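Local structure of extracellular ligand-binding receptor (Verminephrobacter eiseniae, 4M88) at residues E62-A67 with K91-A96; T47-D52 with K70-L75; R192-L197 with A216-A221; A236-V241 with A245-V250. The protein probably binds amino acids or related small solutes outside the cytoplasmic membrane as the substrate-binding component of an ABC transporter. All coordinates share one frame; numbering follows the deposited sequence.

Contact 1: E62-A67 with K91-A96; sequences EQFPKA and KLLDTA
The side-chain amine of Lys-117 binds two carbonyl oxygens, those of Leu-93 and Ala-96, bridging two points of the loop 91-96, whose side chains meet the Phe-64 ring. Its NZ also makes a weak hydrogen bond to the carbonyl oxygen of Asp-94. Between the side chains the meeting is apolar and centred on Phe-64. CG of this residue stands anti to the backbone N (chi1 -175°), which carries the ring out from helix 57-68 toward the loop. Leu-92 lies over one ring face: its CB is 4.0 Å from the centroid of the Phe-64 ring, 19° off the normal, a CH-pi contact displaced toward the rim. One branch of the same leucine runs back toward the base of the ring, with CD1 of Leu-92 3.8 Å from CG of Phe-64. The contact joins two helical connections of a parallel sheet with strand order 2-1-3-4-5, as in type I periplasmic binding proteins: helix 57-68 leads to strand 74-76, and the loop follows helix 81-89 on its way to strand 99-101. Ala-96 sits at the ring edge, its CB lying in the ring plane 3.9 Å from CZ of Phe-64. Leu-93 meets the aromatic side chain at roughly a right angle, CD2 approaching CZ of Phe-64 to 4.0 Å. At Lys-91 a Schellman motif ends the preceding helix, and a type I turn runs from there to Asp-94. A salt bridge ties its two ends, with Lys-91 NZ 3.0 Å from Asp-94 OD2, while OD1 of that carboxylate is hydrogen-bonded to His-115.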
loop_
_atom_site.group_PDB
_atom_site.type_symbol
_atom_site.label_atom_id
_atom_site.label_comp_id
_atom_site.label_asym_id
_atom_site.label_seq_id
_atom_site.Cartn_x
_atom_site.Cartn_y
_atom_site.Cartn_z
ATOM N N GLU A 62 12.466 8.705 -16.188
ATOM C CA GLU A 62 13.159 9.993 -16.216
ATOM C C GLU A 62 13.757 10.384 -14.867
ATOM O O GLU A 62 14.878 10.888 -14.794
ATOM C CB GLU A 62 12.201 11.095 -16.676
ATOM C CG GLU A 62 11.751 10.965 -18.116
ATOM C CD GLU A 62 10.704 12.002 -18.490
ATOM O OE1 GLU A 62 10.456 12.918 -17.673
ATOM O OE2 GLU A 62 10.133 11.898 -19.598
ATOM N N GLN A 63 13.006 10.174 -13.793
ATOM C CA GLN A 63 13.458 10.614 -12.470
ATOM C C GLN A 63 14.494 9.711 -11.809
ATOM O O GLN A 63 15.278 10.173 -10.982
ATOM C CB GLN A 63 12.267 10.793 -11.525
ATOM C CG GLN A 63 11.325 11.919 -11.950
ATOM C CD GLN A 63 12.062 13.215 -12.205
ATOM O OE1 GLN A 63 12.982 13.582 -11.467
ATOM N NE2 GLN A 63 11.687 13.903 -13.273
ATOM N N PHE A 64 14.490 8.430 -12.150
ATOM C CA PHE A 64 15.364 7.485 -11.472
ATOM C C PHE A 64 16.850 7.866 -11.524
ATOM O O PHE A 64 17.483 7.949 -10.471
ATOM C CB PHE A 64 15.128 6.044 -11.952
ATOM C CG PHE A 64 15.930 5.012 -11.201
ATOM C CD1 PHE A 64 15.456 4.470 -10.020
ATOM C CD2 PHE A 64 17.163 4.578 -11.691
ATOM C CE1 PHE A 64 16.195 3.511 -9.324
ATOM C CE2 PHE A 64 17.901 3.621 -11.018
ATOM C CZ PHE A 64 17.422 3.086 -9.823
ATOM N N PRO A 65 17.405 8.118 -12.729
ATOM C CA PRO A 65 18.835 8.452 -12.724
ATOM C C PRO A 65 19.117 9.792 -12.039
ATOM O O PRO A 65 20.170 9.949 -11.412
ATOM C CB PRO A 65 19.187 8.519 -14.222
ATOM C CG PRO A 65 17.887 8.725 -14.922
ATOM C CD PRO A 65 16.891 7.968 -14.102
ATOM N N LYS A 66 18.184 10.736 -12.126
ATOM C CA LYS A 66 18.362 12.012 -11.430
ATOM C C LYS A 66 18.399 11.782 -9.925
ATOM O O LYS A 66 19.181 12.409 -9.211
ATOM C CB LYS A 66 17.240 12.987 -11.792
ATOM C CG LYS A 66 17.179 13.318 -13.266
ATOM C CD LYS A 66 15.965 14.177 -13.589
ATOM C CE LYS A 66 16.115 14.863 -14.935
ATOM N NZ LYS A 66 14.930 15.710 -15.255
ATOM N N ALA A 67 17.550 10.873 -9.445
ATOM C CA ALA A 67 17.531 10.505 -8.039
ATOM C C ALA A 67 18.843 9.820 -7.662
ATOM O O ALA A 67 19.448 10.127 -6.626
ATOM C CB ALA A 67 16.332 9.580 -7.741
ATOM N N LYS A 91 15.113 -2.938 -15.804
ATOM C CA LYS A 91 16.173 -3.502 -14.951
ATOM C C LYS A 91 17.039 -2.414 -14.317
ATOM O O LYS A 91 18.252 -2.559 -14.202
ATOM C CB LYS A 91 17.025 -4.502 -15.738
ATOM C CG LYS A 91 16.191 -5.416 -16.632
ATOM C CD LYS A 91 16.422 -6.884 -16.326
ATOM C CE LYS A 91 17.811 -7.321 -16.753
ATOM N NZ LYS A 91 18.238 -8.590 -16.087
ATOM N N LEU A 92 16.394 -1.327 -13.902
ATOM C CA LEU A 92 17.088 -0.170 -13.357
ATOM C C LEU A 92 17.881 -0.512 -12.102
ATOM O O LEU A 92 18.910 0.107 -11.835
ATOM C CB LEU A 92 16.093 0.946 -13.042
ATOM C CG LEU A 92 15.323 1.500 -14.231
ATOM C CD1 LEU A 92 14.399 2.614 -13.784
ATOM C CD2 LEU A 92 16.280 1.983 -15.315
ATOM N N LEU A 93 17.399 -1.491 -11.336
ATOM C CA LEU A 93 18.031 -1.849 -10.063
ATOM C C LEU A 93 19.261 -2.754 -10.193
ATOM O O LEU A 93 20.023 -2.890 -9.233
ATOM C CB LEU A 93 17.012 -2.491 -9.112
ATOM C CG LEU A 93 15.902 -1.555 -8.648
ATOM C CD1 LEU A 93 14.976 -2.287 -7.668
ATOM C CD2 LEU A 93 16.525 -0.330 -8.000
ATOM N N ASP A 94 19.462 -3.367 -11.359
ATOM C CA ASP A 94 20.542 -4.352 -11.514
ATOM C C ASP A 94 21.938 -3.856 -11.113
ATOM O O ASP A 94 22.708 -4.582 -10.477
ATOM C CB ASP A 94 20.581 -4.890 -12.943
ATOM C CG ASP A 94 19.485 -5.901 -13.210
ATOM O OD1 ASP A 94 18.613 -6.100 -12.336
ATOM O OD2 ASP A 94 19.489 -6.487 -14.306
ATOM N N THR A 95 22.276 -2.627 -11.485
ATOM C CA THR A 95 23.605 -2.111 -11.159
ATOM C C THR A 95 23.569 -0.831 -10.322
ATOM O O THR A 95 24.613 -0.226 -10.039
ATOM C CB THR A 95 24.441 -1.873 -12.428
ATOM O OG1 THR A 95 23.645 -1.176 -13.396
ATOM C CG2 THR A 95 24.894 -3.205 -13.023
ATOM N N ALA A 96 22.377 -0.414 -9.921
ATOM C CA ALA A 96 22.257 0.788 -9.103
ATOM C C ALA A 96 22.503 0.469 -7.628
ATOM O O ALA A 96 21.852 -0.419 -7.068
ATOM C CB ALA A 96 20.889 1.433 -9.298
#

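Contact 2: T47-D52 with K70-L75; sequences TLFEAD and KKPLAL
Phe-49, on strand 45-52, presents a ring face to Lys-70 and a ring edge to Pro-72. The face contact is a CH-pi interaction: CG of Lys-70 lies 4.2 Å from the centroid of the Phe-49 ring and 8° off its normal, almost exactly over the centre. It is thus the aliphatic root of the lysine that rests on the ring. The chain bends at chi2 (-51°) and its end then leads away from the aromatic group, so the ammonium takes no part. CB of Lys-70 also comes within 3.9 Å of CE2 of Phe-49. The edge contact is purely apolar. CB of Pro-72 lies in the ring plane, 3.9 Å from CE2 of Phe-49, which places this one ring carbon against both residues. Phe-49 itself has CG between its backbone N and carbonyl carbon (chi1 71°), an orientation that turns the ring to the connection after helix 57-68. Backbone hydrogen bonding, by contrast, joins Phe-49 to a third element, through Leu-7 and Gln-9 of strand 4-11. That strand lies between 45-52 and 74-76 in the parallel sheet, and the helix connecting the two flanking strands packs on one face of the sheet, with Ala-67 touching Phe-49 and Phe-64 touching Leu-75. On the other face Leu-48 packs against Asn-25, Ile-28 and Leu-32 of helix 18-37.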
loop_
_atom_site.group_PDB
_atom_site.type_symbol
_atom_site.label_atom_id
_atom_site.label_comp_id
_atom_site.label_asym_id
_atom_site.label_seq_id
_atom_site.Cartn_x
_atom_site.Cartn_y
_atom_site.Cartn_z
ATOM N N THR A 47 18.034 13.211 5.462
ATOM C CA THR A 47 17.392 14.177 4.580
ATOM C C THR A 47 16.613 13.444 3.506
ATOM O O THR A 47 16.943 12.311 3.157
ATOM C CB THR A 47 18.412 15.107 3.918
ATOM O OG1 THR A 47 19.457 14.326 3.325
ATOM C CG2 THR A 47 19.024 16.018 4.951
ATOM N N LEU A 48 15.570 14.089 3.003
ATOM C CA LEU A 48 14.736 13.488 1.975
ATOM C C LEU A 48 14.711 14.402 0.772
ATOM O O LEU A 48 14.521 15.612 0.906
ATOM C CB LEU A 48 13.307 13.300 2.487
ATOM C CG LEU A 48 12.355 12.640 1.490
ATOM C CD1 LEU A 48 12.679 11.153 1.293
ATOM C CD2 LEU A 48 10.898 12.832 1.916
ATOM N N PHE A 49 14.920 13.846 -0.410
ATOM C CA PHE A 49 14.589 14.616 -1.595
ATOM C C PHE A 49 13.426 13.927 -2.269
ATOM O O PHE A 49 13.174 12.740 -2.033
ATOM C CB PHE A 49 15.770 14.749 -2.536
ATOM C CG PHE A 49 16.130 13.479 -3.223
ATOM C CD1 PHE A 49 15.581 13.168 -4.459
ATOM C CD2 PHE A 49 17.017 12.595 -2.636
ATOM C CE1 PHE A 49 15.901 11.981 -5.092
ATOM C CE2 PHE A 49 17.357 11.411 -3.267
ATOM C CZ PHE A 49 16.797 11.101 -4.492
ATOM N N GLU A 50 12.708 14.678 -3.092
ATOM C CA GLU A 50 11.501 14.178 -3.724
ATOM C C GLU A 50 11.579 14.420 -5.207
ATOM O O GLU A 50 12.250 15.351 -5.668
ATOM C CB GLU A 50 10.270 14.890 -3.155
ATOM C CG GLU A 50 10.035 14.618 -1.681
ATOM C CD GLU A 50 9.935 15.884 -0.853
ATOM O OE1 GLU A 50 10.381 16.953 -1.323
ATOM O OE2 GLU A 50 9.413 15.804 0.275
ATOM N N ALA A 51 10.872 13.596 -5.965
ATOM C CA ALA A 51 10.834 13.771 -7.403
ATOM C C ALA A 51 9.483 13.264 -7.869
ATOM O O ALA A 51 9.006 12.242 -7.378
ATOM C CB ALA A 51 11.964 12.998 -8.066
ATOM N N ASP A 52 8.873 13.986 -8.803
ATOM C CA ASP A 52 7.528 13.671 -9.282
ATOM C C ASP A 52 7.586 12.834 -10.558
ATOM O O ASP A 52 8.140 13.284 -11.564
ATOM C CB ASP A 52 6.778 14.988 -9.535
ATOM C CG ASP A 52 5.365 14.792 -10.054
ATOM O OD1 ASP A 52 4.791 13.694 -9.900
ATOM O OD2 ASP A 52 4.815 15.769 -10.612
ATOM N N LYS A 70 22.001 11.744 -6.599
ATOM C CA LYS A 70 22.071 12.279 -5.240
ATOM C C LYS A 70 22.634 11.266 -4.247
ATOM O O LYS A 70 22.718 11.554 -3.051
ATOM C CB LYS A 70 20.688 12.746 -4.759
ATOM C CG LYS A 70 19.992 13.735 -5.680
ATOM C CD LYS A 70 20.928 14.887 -6.016
ATOM C CE LYS A 70 20.545 15.586 -7.325
ATOM N NZ LYS A 70 21.684 16.386 -7.883
ATOM N N LYS A 71 23.010 10.086 -4.748
ATOM C CA LYS A 71 23.547 8.996 -3.930
ATOM C C LYS A 71 22.666 8.621 -2.729
ATOM O O LYS A 71 23.158 8.533 -1.602
ATOM C CB LYS A 71 24.977 9.325 -3.480
ATOM C CG LYS A 71 25.898 9.679 -4.645
ATOM C CD LYS A 71 27.148 10.428 -4.195
ATOM C CE LYS A 71 28.198 9.493 -3.635
ATOM N NZ LYS A 71 29.478 10.222 -3.392
ATOM N N PRO A 72 21.362 8.374 -2.965
ATOM C CA PRO A 72 20.515 7.992 -1.828
ATOM C C PRO A 72 20.870 6.582 -1.356
ATOM O O PRO A 72 21.322 5.764 -2.169
ATOM C CB PRO A 72 19.107 7.987 -2.432
ATOM C CG PRO A 72 19.333 7.604 -3.882
ATOM C CD PRO A 72 20.653 8.242 -4.257
ATOM N N LEU A 73 20.692 6.305 -0.067
ATOM C CA LEU A 73 20.852 4.941 0.444
ATOM C C LEU A 73 19.649 4.121 0.032
ATOM O O LEU A 73 19.758 2.916 -0.239
ATOM C CB LEU A 73 20.937 4.932 1.973
ATOM C CG LEU A 73 22.321 5.112 2.592
ATOM C CD1 LEU A 73 22.848 6.498 2.325
ATOM C CD2 LEU A 73 22.274 4.844 4.084
ATOM N N ALA A 74 18.496 4.781 0.003
ATOM C CA ALA A 74 17.239 4.088 -0.262
ATOM C C ALA A 74 16.256 5.002 -0.949
ATOM O O ALA A 74 16.257 6.220 -0.723
ATOM C CB ALA A 74 16.623 3.564 1.046
ATOM N N LEU A 75 15.429 4.398 -1.803
ATOM C CA LEU A 75 14.235 5.042 -2.321
ATOM C C LEU A 75 13.082 4.476 -1.516
ATOM O O LEU A 75 12.986 3.262 -1.330
ATOM C CB LEU A 75 14.056 4.721 -3.807
ATOM C CG LEU A 75 15.148 5.306 -4.699
ATOM C CD1 LEU A 75 14.959 4.868 -6.149
ATOM C CD2 LEU A 75 15.174 6.839 -4.613
#

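Contact 3: R192-L197 with A216-A221; sequences RQIAAL and AALRKA
Ile-194 and Leu-218 make the inner part of this helix-to-helix contact, and a single methyl of the leucine does the touching. CD2 of Leu-218 lies 3.8 Å from CG2 of Ile-194 and 3.9 Å from CD1 of Ile-194, so it sits against both branches of the isoleucine as the two side chains cross at a slant. The split is set at chi1 of Ile-194 (-70°), which puts CG2 anti to the backbone N and CG1 beside it. Toward solvent the packing passes to small residues. CB of Ala-195 comes 3.7 Å from the carbonyl oxygen of Ala-221, and Ala-195 CB lies 4.4 Å from Ala-221 CB. The methyl of Ala-221 also faces the backbone of the other helix, 4.3 Å from N of Arg-192. With such short side chains the main chains draw close, the CA atoms of Arg-192 and Ala-221 standing 5.9 Å apart, while the Arg-192 side chain starts off in the direction away from its partner. Ala-221 is the residue at which the chain leaves helix 208-220, and its N is bonded to the carbonyl oxygen of Ala-217. The connection that follows is held by Arg-219, whose NH1 is hydrogen-bonded to the carbonyl oxygens of Val-223 and Gln-225. Beneath the two helices, Ile-194 rests on Val-178 of strand 174-180 and on Val-202 of strand 201-205, and Leu-218 reaches Val-202, Val-204 and Leu-227, so the pair packs onto the parallel part of the seven-stranded sheet.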
loop_
_atom_site.group_PDB
_atom_site.type_symbol
_atom_site.label_atom_id
_atom_site.label_comp_id
_atom_site.label_asym_id
_atom_site.label_seq_id
_atom_site.Cartn_x
_atom_site.Cartn_y
_atom_site.Cartn_z
ATOM N N ARG A 192 -23.657 -1.647 -13.637
ATOM C CA ARG A 192 -24.926 -2.211 -14.108
ATOM C C ARG A 192 -24.795 -3.704 -14.385
ATOM O O ARG A 192 -25.711 -4.475 -14.080
ATOM C CB ARG A 192 -25.436 -1.487 -15.357
ATOM C CG ARG A 192 -26.380 -0.331 -15.059
ATOM C CD ARG A 192 -27.116 0.148 -16.314
ATOM N NE ARG A 192 -27.174 -0.869 -17.366
ATOM C CZ ARG A 192 -27.958 -0.794 -18.443
ATOM N NH1 ARG A 192 -28.770 0.242 -18.610
ATOM N NH2 ARG A 192 -27.937 -1.764 -19.351
ATOM N N GLN A 193 -23.670 -4.116 -14.971
ATOM C CA GLN A 193 -23.422 -5.542 -15.205
ATOM C C GLN A 193 -23.342 -6.297 -13.885
ATOM O O GLN A 193 -23.951 -7.353 -13.729
ATOM C CB GLN A 193 -22.133 -5.755 -16.009
ATOM C CG GLN A 193 -21.631 -7.214 -16.035
ATOM C CD GLN A 193 -22.301 -8.085 -17.102
ATOM O OE1 GLN A 193 -23.208 -7.643 -17.805
ATOM N NE2 GLN A 193 -21.848 -9.332 -17.220
ATOM N N ILE A 194 -22.594 -5.747 -12.931
ATOM C CA ILE A 194 -22.447 -6.398 -11.628
ATOM C C ILE A 194 -23.788 -6.496 -10.910
ATOM O O ILE A 194 -24.102 -7.511 -10.288
ATOM C CB ILE A 194 -21.387 -5.691 -10.771
ATOM C CG1 ILE A 194 -20.008 -5.961 -11.377
ATOM C CG2 ILE A 194 -21.446 -6.161 -9.301
ATOM C CD1 ILE A 194 -18.899 -5.153 -10.788
ATOM N N ALA A 195 -24.601 -5.457 -11.035
ATOM C CA ALA A 195 -25.915 -5.440 -10.400
ATOM C C ALA A 195 -26.814 -6.562 -10.903
ATOM O O ALA A 195 -27.733 -6.989 -10.206
ATOM C CB ALA A 195 -26.584 -4.095 -10.609
ATOM N N ALA A 196 -26.550 -7.033 -12.116
ATOM C CA ALA A 196 -27.375 -8.062 -12.730
ATOM C C ALA A 196 -26.972 -9.489 -12.340
ATOM O O ALA A 196 -27.654 -10.439 -12.713
ATOM C CB ALA A 196 -27.363 -7.908 -14.241
ATOM N N LEU A 197 -25.886 -9.634 -11.584
ATOM C CA LEU A 197 -25.287 -10.954 -11.338
ATOM C C LEU A 197 -25.835 -11.739 -10.147
ATOM O O LEU A 197 -25.658 -12.953 -10.074
ATOM C CB LEU A 197 -23.770 -10.826 -11.187
ATOM C CG LEU A 197 -23.073 -10.249 -12.412
ATOM C CD1 LEU A 197 -21.567 -10.275 -12.245
ATOM C CD2 LEU A 197 -23.491 -11.033 -13.623
ATOM N N ALA A 216 -18.624 4.147 -5.601
ATOM C CA ALA A 216 -19.724 5.078 -5.829
ATOM C C ALA A 216 -20.621 4.571 -6.947
ATOM O O ALA A 216 -21.846 4.666 -6.854
ATOM C CB ALA A 216 -19.204 6.458 -6.146
ATOM N N ALA A 217 -20.010 4.032 -7.998
ATOM C CA ALA A 217 -20.769 3.519 -9.133
ATOM C C ALA A 217 -21.622 2.321 -8.729
ATOM O O ALA A 217 -22.785 2.205 -9.145
ATOM C CB ALA A 217 -19.835 3.150 -10.269
ATOM N N LEU A 218 -21.043 1.425 -7.935
ATOM C CA LEU A 218 -21.789 0.272 -7.438
ATOM C C LEU A 218 -22.988 0.699 -6.575
ATOM O O LEU A 218 -24.100 0.218 -6.787
ATOM C CB LEU A 218 -20.868 -0.697 -6.687
ATOM C CG LEU A 218 -19.874 -1.484 -7.545
ATOM C CD1 LEU A 218 -18.812 -2.145 -6.676
ATOM C CD2 LEU A 218 -20.593 -2.539 -8.410
ATOM N N ARG A 219 -22.774 1.608 -5.625
ATOM C CA ARG A 219 -23.869 2.087 -4.780
ATOM C C ARG A 219 -24.966 2.746 -5.620
ATOM O O ARG A 219 -26.157 2.523 -5.391
ATOM C CB ARG A 219 -23.371 3.069 -3.707
ATOM C CG ARG A 219 -22.491 2.467 -2.629
ATOM C CD ARG A 219 -22.994 1.131 -2.135
ATOM N NE ARG A 219 -22.326 0.742 -0.894
ATOM C CZ ARG A 219 -22.247 -0.510 -0.437
ATOM N NH1 ARG A 219 -22.786 -1.522 -1.119
ATOM N NH2 ARG A 219 -21.629 -0.752 0.713
ATOM N N LYS A 220 -24.561 3.536 -6.611
ATOM C CA LYS A 220 -25.524 4.176 -7.511
ATOM C C LYS A 220 -26.296 3.168 -8.369
ATOM O O LYS A 220 -27.418 3.441 -8.793
ATOM C CB LYS A 220 -24.830 5.192 -8.411
ATOM C CG LYS A 220 -24.652 6.536 -7.749
ATOM C CD LYS A 220 -24.152 7.578 -8.733
ATOM C CE LYS A 220 -24.461 8.982 -8.238
ATOM N NZ LYS A 220 -23.657 10.000 -8.978
ATOM N N ALA A 221 -25.696 2.007 -8.618
ATOM C CA ALA A 221 -26.377 0.948 -9.360
ATOM C C ALA A 221 -27.194 0.055 -8.426
ATOM O O ALA A 221 -27.658 -1.006 -8.834
ATOM C CB ALA A 221 -25.386 0.120 -10.162
#

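Contact 4: A236-V241 with A245-V250; sequences AQIVKV and AGARGV
Ala-247 presses its methyl between Ile-238 and Val-239 within the beta-alpha-beta unit made of strand 227-229, helix 235-247 and strand 250-254. Helix 235-247 does not run straight: the CA atoms of Val-239 and Ala-247, eight residues apart, are 5.6 Å from each other, so the chain doubles back and brings its last turn beside an earlier one. Two neighbouring side chains of the earlier turn then hold the alanine. CB of Ala-247 is 3.6 Å from CG2 of Val-239 and 3.7 Å from CG2 of Ile-238, one branch from each. The isoleucine divides its work. While its CG2 bears on Ala-247, its longer branch, extended at chi2 (171°), reaches past toward the start of the next strand. There Ile-238 and Val-250 approach tip to tip, with CD1 of Ile-238 4.0 Å from CG1 of Val-250. Ile-238 and Ala-247 are both buried and also touch Ile-349 of strand 345-349, the antiparallel neighbour of 250-254, and Ile-238 packs in addition on Ile-215 of helix 208-220. Between helix and strand the chain makes a type II turn from Ala-247 to Val-250, in which Gly-249 holds the third position with a positive phi of 92°. The turn is closed by a backbone hydrogen bond from N of Val-250 to O of Ala-247, 3.1 Å long.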
loop_
_atom_site.group_PDB
_atom_site.type_symbol
_atom_site.label_atom_id
_atom_site.label_comp_id
_atom_site.label_asym_id
_atom_site.label_seq_id
_atom_site.Cartn_x
_atom_site.Cartn_y
_atom_site.Cartn_z
ATOM N N ALA A 236 -12.342 7.428 5.328
ATOM C CA ALA A 236 -12.695 8.833 5.170
ATOM C C ALA A 236 -12.952 9.189 3.703
ATOM O O ALA A 236 -13.863 9.959 3.405
ATOM C CB ALA A 236 -11.595 9.722 5.746
ATOM N N GLN A 237 -12.124 8.660 2.799
ATOM C CA GLN A 237 -12.252 8.963 1.370
ATOM C C GLN A 237 -13.558 8.399 0.837
ATOM O O GLN A 237 -14.208 9.000 -0.032
ATOM C CB GLN A 237 -11.078 8.386 0.565
ATOM C CG GLN A 237 -9.734 9.071 0.816
ATOM C CD GLN A 237 -8.566 8.375 0.119
ATOM O OE1 GLN A 237 -8.501 7.138 0.053
ATOM N NE2 GLN A 237 -7.634 9.171 -0.407
ATOM N N ILE A 238 -13.938 7.235 1.356
ATOM C CA ILE A 238 -15.180 6.590 0.929
ATOM C C ILE A 238 -16.398 7.374 1.434
ATOM O O ILE A 238 -17.321 7.643 0.672
ATOM C CB ILE A 238 -15.232 5.120 1.376
ATOM C CG1 ILE A 238 -14.020 4.365 0.822
ATOM C CG2 ILE A 238 -16.547 4.470 0.928
ATOM C CD1 ILE A 238 -13.867 2.955 1.397
ATOM N N VAL A 239 -16.377 7.791 2.702
ATOM C CA VAL A 239 -17.483 8.565 3.270
ATOM C C VAL A 239 -17.642 9.942 2.607
ATOM O O VAL A 239 -18.758 10.432 2.425
ATOM C CB VAL A 239 -17.335 8.715 4.798
ATOM C CG1 VAL A 239 -18.450 9.594 5.368
ATOM C CG2 VAL A 239 -17.343 7.347 5.455
ATOM N N LYS A 240 -16.520 10.550 2.234
ATOM C CA LYS A 240 -16.533 11.832 1.533
ATOM C C LYS A 240 -17.427 11.759 0.295
ATOM O O LYS A 240 -18.181 12.693 -0.000
ATOM C CB LYS A 240 -15.098 12.220 1.128
ATOM C CG LYS A 240 -14.951 13.667 0.690
ATOM C CD LYS A 240 -15.188 14.587 1.876
ATOM C CE LYS A 240 -15.617 15.983 1.451
ATOM N NZ LYS A 240 -16.149 16.758 2.610
ATOM N N VAL A 241 -17.361 10.631 -0.408
ATOM C CA VAL A 241 -18.068 10.487 -1.678
ATOM C C VAL A 241 -19.490 9.928 -1.535
ATOM O O VAL A 241 -20.441 10.537 -2.027
ATOM C CB VAL A 241 -17.247 9.654 -2.692
ATOM C CG1 VAL A 241 -17.982 9.567 -4.023
ATOM C CG2 VAL A 241 -15.875 10.282 -2.893
ATOM N N ALA A 245 -24.005 6.318 4.776
ATOM C CA ALA A 245 -24.970 5.423 4.137
ATOM C C ALA A 245 -24.348 4.485 3.110
ATOM O O ALA A 245 -24.631 3.292 3.112
ATOM C CB ALA A 245 -26.089 6.231 3.486
ATOM N N GLY A 246 -23.510 5.014 2.225
ATOM C CA GLY A 246 -22.919 4.181 1.191
ATOM C C GLY A 246 -21.675 3.453 1.664
ATOM O O GLY A 246 -21.277 2.434 1.105
ATOM N N ALA A 247 -21.030 3.993 2.691
ATOM C CA ALA A 247 -19.747 3.447 3.123
ATOM C C ALA A 247 -19.911 2.252 4.050
ATOM O O ALA A 247 -19.044 1.369 4.087
ATOM C CB ALA A 247 -18.899 4.533 3.799
ATOM N N ARG A 248 -21.000 2.229 4.813
ATOM C CA ARG A 248 -21.204 1.153 5.780
ATOM C C ARG A 248 -21.227 -0.185 5.058
ATOM O O ARG A 248 -21.796 -0.311 3.972
ATOM C CB ARG A 248 -22.479 1.358 6.610
ATOM C CG ARG A 248 -23.741 1.372 5.798
ATOM C CD ARG A 248 -24.880 2.047 6.531
ATOM N NE ARG A 248 -26.105 1.994 5.740
ATOM C CZ ARG A 248 -27.233 2.624 6.053
ATOM N NH1 ARG A 248 -27.302 3.373 7.147
ATOM N NH2 ARG A 248 -28.292 2.504 5.264
ATOM N N GLY A 249 -20.568 -1.180 5.635
ATOM C CA GLY A 249 -20.555 -2.490 5.016
ATOM C C GLY A 249 -19.385 -2.713 4.078
ATOM O O GLY A 249 -19.193 -3.827 3.584
ATOM N N VAL A 250 -18.605 -1.666 3.810
ATOM C CA VAL A 250 -17.384 -1.842 3.034
ATOM C C VAL A 250 -16.293 -2.413 3.931
ATOM O O VAL A 250 -15.992 -1.850 4.987
ATOM C CB VAL A 250 -16.884 -0.517 2.439
ATOM C CG1 VAL A 250 -15.498 -0.701 1.804
ATOM C CG2 VAL A 250 -17.889 0.019 1.430
#

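Overall arrangement
The four contacts form two pairs at the two ends of a bilobed fold. Helix 57-68, which carries one side of contact 1, connects the two segments of contact 2 in the parallel-sheet lobe; the segments of the two contacts alternate along the chain, with centres 12 Å apart, and touch where Ala-67 and Gln-63 meet Pro-72, Phe-49 and Ala-51. Contacts 3 and 4 follow in series on the second, mixed sheet, with centres 16 Å apart, and are joined by a probable hydrogen bond from Arg-219 to the carbonyl oxygen of Gly-246. Between the pairs, centres lie 35 to 43 Å apart. Each pair thus lies within a different lobe, consistent with the two-domain design of the leucine-binding protein family.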